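Local structure of adenosine monophosphate-protein transferase (Sulfolobus tokodaii, 2EKM) at residues Ala48-Ser53 with Gln73-Ile78; Leu117-Ala122 with Arg128-Val133. The protein is of unestablished function, but belongs to the adenosine-specific kinase family and may act on adenosine or its nucleotides. One frame throughout, in Å; residues are numbered along the deposited sequence.

Interaction 1 (Ala48-Ser53 with Gln73-Ile78); sequences AFCEAS and QTALKI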
loop_
_atom_site.group_PDB
_atom_site.type_symbol
_atom_site.label_atom_id
_atom_site.label_comp_id
_atom_site.label_asym_id
_atom_site.label_seq_id
_atom_site.Cartn_x
_atom_site.Cartn_y
_atom_site.Cartn_z
ATOM N N ALA A 48 10.422 -7.822 -13.453
ATOM C CA ALA A 48 10.899 -8.984 -12.713
ATOM C C ALA A 48 9.890 -9.270 -11.605
ATOM O O ALA A 48 9.371 -8.341 -10.979
ATOM C CB ALA A 48 12.274 -8.716 -12.118
ATOM N N PHE A 49 9.612 -10.552 -11.379
ATOM C CA PHE A 49 8.657 -10.979 -10.357
ATOM C C PHE A 49 9.200 -12.176 -9.580
ATOM O O PHE A 49 9.634 -13.165 -10.171
ATOM C CB PHE A 49 7.320 -11.349 -11.010
ATOM C CG PHE A 49 6.334 -11.981 -10.068
ATOM C CD1 PHE A 49 5.800 -11.257 -9.000
ATOM C CD2 PHE A 49 5.930 -13.302 -10.250
ATOM C CE1 PHE A 49 4.880 -11.840 -8.133
ATOM C CE2 PHE A 49 5.008 -13.897 -9.387
ATOM C CZ PHE A 49 4.481 -13.168 -8.328
ATOM N N CYS A 50 9.159 -12.090 -8.257
ATOM C CA CYS A 50 9.667 -13.163 -7.414
ATOM C C CYS A 50 8.658 -14.260 -7.079
ATOM O O CYS A 50 7.914 -14.155 -6.102
ATOM C CB CYS A 50 10.232 -12.589 -6.112
ATOM S SG CYS A 50 11.689 -11.520 -6.311
ATOM N N GLU A 51 8.628 -15.307 -7.898
ATOM C CA GLU A 51 7.742 -16.440 -7.640
ATOM C C GLU A 51 8.172 -16.924 -6.251
ATOM O O GLU A 51 9.361 -17.135 -6.007
ATOM C CB GLU A 51 7.969 -17.522 -8.692
ATOM C CG GLU A 51 7.272 -18.835 -8.415
ATOM C CD GLU A 51 7.577 -19.870 -9.475
ATOM O OE1 GLU A 51 8.762 -19.997 -9.858
ATOM O OE2 GLU A 51 6.639 -20.554 -9.922
ATOM N N ALA A 52 7.214 -17.100 -5.347
ATOM C CA ALA A 52 7.535 -17.477 -3.970
ATOM C C ALA A 52 7.326 -18.933 -3.572
ATOM O O ALA A 52 7.467 -19.283 -2.397
ATOM C CB ALA A 52 6.760 -16.567 -3.011
ATOM N N SER A 53 6.993 -19.770 -4.546
ATOM C CA SER A 53 6.762 -21.191 -4.308
ATOM C C SER A 53 7.233 -21.969 -5.527
ATOM O O SER A 53 7.693 -21.379 -6.503
ATOM C CB SER A 53 5.275 -21.455 -4.087
ATOM O OG SER A 53 4.529 -21.040 -5.219
ATOM N N GLN A 73 18.248 -8.064 -11.307
ATOM C CA GLN A 73 19.235 -7.806 -10.265
ATOM C C GLN A 73 18.599 -7.246 -8.997
ATOM O O GLN A 73 18.821 -7.761 -7.903
ATOM C CB GLN A 73 20.301 -6.845 -10.800
ATOM C CG GLN A 73 21.090 -7.432 -11.960
ATOM C CD GLN A 73 21.768 -6.382 -12.819
ATOM O OE1 GLN A 73 22.370 -6.704 -13.840
ATOM N NE2 GLN A 73 21.671 -5.121 -12.413
ATOM N N THR A 74 17.804 -6.194 -9.148
ATOM C CA THR A 74 17.141 -5.584 -8.007
ATOM C C THR A 74 16.217 -6.578 -7.300
ATOM O O THR A 74 16.171 -6.620 -6.073
ATOM C CB THR A 74 16.358 -4.326 -8.449
ATOM O OG1 THR A 74 17.292 -3.338 -8.910
ATOM C CG2 THR A 74 15.548 -3.745 -7.292
ATOM N N ALA A 75 15.497 -7.390 -8.072
ATOM C CA ALA A 75 14.594 -8.385 -7.494
ATOM C C ALA A 75 15.372 -9.412 -6.670
ATOM O O ALA A 75 14.913 -9.858 -5.616
ATOM C CB ALA A 75 13.815 -9.090 -8.601
ATOM N N LEU A 76 16.548 -9.793 -7.157
ATOM C CA LEU A 76 17.385 -10.756 -6.452
ATOM C C LEU A 76 17.950 -10.160 -5.166
ATOM O O LEU A 76 18.033 -10.833 -4.141
ATOM C CB LEU A 76 18.546 -11.205 -7.345
ATOM C CG LEU A 76 18.287 -12.290 -8.390
ATOM C CD1 LEU A 76 19.486 -12.376 -9.321
ATOM C CD2 LEU A 76 18.046 -13.634 -7.702
ATOM N N LYS A 77 18.351 -8.895 -5.228
ATOM C CA LYS A 77 18.918 -8.217 -4.067
ATOM C C LYS A 77 17.890 -8.048 -2.951
ATOM O O LYS A 77 18.215 -8.174 -1.773
ATOM C CB LYS A 77 19.488 -6.866 -4.493
ATOM C CG LYS A 77 20.668 -7.009 -5.445
ATOM C CD LYS A 77 20.987 -5.719 -6.186
ATOM C CE LYS A 77 21.403 -4.607 -5.247
ATOM N NZ LYS A 77 21.880 -3.420 -6.013
ATOM N N ILE A 78 16.649 -7.754 -3.317
ATOM C CA ILE A 78 15.605 -7.617 -2.316
ATOM C C ILE A 78 15.336 -9.035 -1.812
ATOM O O ILE A 78 15.219 -9.266 -0.608
ATOM C CB ILE A 78 14.328 -7.011 -2.923
ATOM C CG1 ILE A 78 14.602 -5.564 -3.351
ATOM C CG2 ILE A 78 13.181 -7.076 -1.911
ATOM C CD1 ILE A 78 13.424 -4.887 -4.058
#

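Interaction 2 (Leu117-Ala122 with Arg128-Val133); sequences LQVLVA and RGVIGV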
loop_
_atom_site.group_PDB
_atom_site.type_symbol
_atom_site.label_atom_id
_atom_site.label_comp_id
_atom_site.label_asym_id
_atom_site.label_seq_id
_atom_site.Cartn_x
_atom_site.Cartn_y
_atom_site.Cartn_z
ATOM N N LEU A 117 17.599 5.202 -3.905
ATOM C CA LEU A 117 16.615 4.409 -3.180
ATOM C C LEU A 117 17.154 3.197 -2.437
ATOM O O LEU A 117 17.986 2.451 -2.951
ATOM C CB LEU A 117 15.529 3.946 -4.156
ATOM C CG LEU A 117 14.408 3.042 -3.628
ATOM C CD1 LEU A 117 13.432 3.860 -2.793
ATOM C CD2 LEU A 117 13.676 2.393 -4.809
ATOM N N GLN A 118 16.653 3.010 -1.220
ATOM C CA GLN A 118 17.024 1.873 -0.389
ATOM C C GLN A 118 15.744 1.110 -0.057
ATOM O O GLN A 118 14.712 1.715 0.245
ATOM C CB GLN A 118 17.667 2.334 0.920
ATOM C CG GLN A 118 19.099 2.836 0.815
ATOM C CD GLN A 118 19.616 3.347 2.149
ATOM O OE1 GLN A 118 20.817 3.309 2.428
ATOM N NE2 GLN A 118 18.705 3.838 2.981
ATOM N N VAL A 119 15.807 -0.215 -0.126
ATOM C CA VAL A 119 14.658 -1.042 0.208
ATOM C C VAL A 119 15.001 -1.743 1.518
ATOM O O VAL A 119 16.056 -2.365 1.638
ATOM C CB VAL A 119 14.364 -2.090 -0.892
ATOM C CG1 VAL A 119 13.202 -2.977 -0.468
ATOM C CG2 VAL A 119 14.025 -1.387 -2.202
ATOM N N LEU A 120 14.115 -1.606 2.501
ATOM C CA LEU A 120 14.304 -2.205 3.815
ATOM C C LEU A 120 13.671 -3.589 3.818
ATOM O O LEU A 120 12.464 -3.731 3.629
ATOM C CB LEU A 120 13.665 -1.312 4.883
ATOM C CG LEU A 120 14.158 0.143 4.852
ATOM C CD1 LEU A 120 13.321 0.997 5.783
ATOM C CD2 LEU A 120 15.629 0.203 5.238
ATOM N N VAL A 121 14.493 -4.606 4.046
ATOM C CA VAL A 121 14.026 -5.984 4.030
ATOM C C VAL A 121 14.208 -6.718 5.355
ATOM O O VAL A 121 15.315 -6.804 5.886
ATOM C CB VAL A 121 14.758 -6.780 2.925
ATOM C CG1 VAL A 121 14.174 -8.178 2.805
ATOM C CG2 VAL A 121 14.661 -6.035 1.604
ATOM N N ALA A 122 13.109 -7.239 5.889
ATOM C CA ALA A 122 13.154 -7.987 7.138
ATOM C C ALA A 122 13.358 -9.448 6.766
ATOM O O ALA A 122 12.802 -9.927 5.774
ATOM C CB ALA A 122 11.852 -7.816 7.901
ATOM N N ARG A 128 12.245 -13.576 3.408
ATOM C CA ARG A 128 12.385 -12.124 3.433
ATOM C C ARG A 128 11.100 -11.381 3.072
ATOM O O ARG A 128 10.305 -11.845 2.249
ATOM C CB ARG A 128 13.514 -11.706 2.482
ATOM C CG ARG A 128 14.883 -12.295 2.858
ATOM C CD ARG A 128 15.841 -12.318 1.664
ATOM N NE ARG A 128 16.303 -10.992 1.255
ATOM C CZ ARG A 128 17.228 -10.284 1.900
ATOM N NH1 ARG A 128 17.798 -10.771 2.995
ATOM N NH2 ARG A 128 17.601 -9.096 1.439
ATOM N N GLY A 129 10.908 -10.225 3.702
ATOM C CA GLY A 129 9.734 -9.409 3.444
ATOM C C GLY A 129 10.113 -7.940 3.417
ATOM O O GLY A 129 10.976 -7.509 4.181
ATOM N N VAL A 130 9.479 -7.170 2.535
ATOM C CA VAL A 130 9.768 -5.740 2.419
ATOM C C VAL A 130 8.987 -4.964 3.479
ATOM O O VAL A 130 7.768 -5.074 3.558
ATOM C CB VAL A 130 9.378 -5.207 1.020
ATOM C CG1 VAL A 130 9.584 -3.695 0.957
ATOM C CG2 VAL A 130 10.212 -5.904 -0.057
ATOM N N ILE A 131 9.684 -4.184 4.303
ATOM C CA ILE A 131 8.990 -3.423 5.335
ATOM C C ILE A 131 8.920 -1.931 5.029
ATOM O O ILE A 131 8.274 -1.174 5.752
ATOM C CB ILE A 131 9.641 -3.624 6.724
ATOM C CG1 ILE A 131 11.068 -3.080 6.727
ATOM C CG2 ILE A 131 9.625 -5.099 7.093
ATOM C CD1 ILE A 131 11.685 -3.023 8.116
ATOM N N GLY A 132 9.581 -1.517 3.952
ATOM C CA GLY A 132 9.567 -0.118 3.570
ATOM C C GLY A 132 10.731 0.258 2.677
ATOM O O GLY A 132 11.496 -0.600 2.234
ATOM N N VAL A 133 10.857 1.551 2.398
ATOM C CA VAL A 133 11.938 2.051 1.566
ATOM C C VAL A 133 12.390 3.422 2.053
ATOM O O VAL A 133 11.664 4.104 2.773
ATOM C CB VAL A 133 11.499 2.215 0.088
ATOM C CG1 VAL A 133 10.963 0.894 -0.460
ATOM C CG2 VAL A 133 10.440 3.308 -0.021
#

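Interaction 1 (Ala48-Ser53 with Gln73-Ile78)
Ala48, near the end of strand 44-50, and Ala75, in the last turns of helix 65-78, bring their backbones close, with the CA of Ala48 6.4 Å from the CA of Ala75. No hydrogen bond joins 48-53 to 73-78, so the contact rests on packing alone. The two methyl groups point toward each other and meet obliquely, CB of Ala48 lying 3.9 Å from CB of Ala75. Alanine suits both places, its single methyl matching the close approach of helix and strand. Two residues along the strand, Cys50 comes to the same methyl from another direction: SG of Cys50 is 4.0 Å from CB of Ala75 and 3.7 Å from O of Ala75, a van der Waals approach to the helix backbone. The sulfur lies anti to its own carbonyl carbon (chi1 -65°), which carries it out to the helix. Ile58 of strand 57-62 touches all three residues and adds a bulky branched chain to this otherwise small-residue interface. Phe49, between the two, points the other way, to pack on Thr28 and Val29 of helix 28-37, while its ring meets that of His82 with the planes about 20° apart. Helix 65-78 links strands 57-62 and 83-89, which lie on the two sides of strand 44-50 in the five-stranded sheet; the contact is thus the helix-on-sheet packing of a beta-alpha-beta crossover that spans an intervening antiparallel strand.

Interaction 2 (Leu117-Ala122 with Arg128-Val133)
Val121 lays its CG1 over one face of the Arg128 guanidinium, offset toward the rim, and the same methyl is 3.6 Å from CB of Arg128. The two side chains cross at about a right angle; the arginine chain bends at chi3 (70°), bringing its flat end back over the valine. Its polar end then reaches farther: NE donates to the carbonyl of Ile78, and NH1 pairs with Glu123 and Asp6. A leucine in place of Arg128 would probably leave those two carboxylates without their positive mate and the Ile78 oxygen without this donor. The residues belong to strands 117-123 and 128-135, which form an antiparallel beta hairpin. Ala122 and Gly129 are a hydrogen-bonded pair, with N of Ala122 2.7 Å from O of Gly129 and N of Gly129 2.8 Å from O of Ala122. Farther on, a beta bulge sets Ile131 and Gly132 against Leu120 alone: N of Ile131 gives to O of Leu120 at 2.9 Å, and N of Leu120 to O of Gly132 at 2.8 Å. Gly132 has backbone angles at which a CB would strike the preceding carbonyl oxygen. Ile131 packs CG2 on the CB of Ala122 at 3.6 Å and CG1 against Leu120, on a face also met by other subunits. On the opposite face Val119, Val121, Val130 and Val133 supply compact branched chains, CG1 of Val119 meeting CG1 of Val130 at 4.0 Å.

Overall arrangement
Both interactions are buried, and helix 65-78 relates them: interaction 1 sets it on the five-stranded sheet, while its last residue, Ile78, faces the hairpin of interaction 2, where CG2 of Ile78 lies 3.7 Å from CG2 of Val130. The helix is thus sandwiched between the two sheets. Their chemistry differs accordingly. The helix-on-sheet contact is small and apolar, made by alanines and a cysteine, whereas the strand pairing buries over four times as much surface and adds backbone hydrogen bonds to its valine packing. Arg128 supplies the polar link between them by reaching the helix C-terminus. Both sites touch the second subunit, and interaction 2 also meets the third.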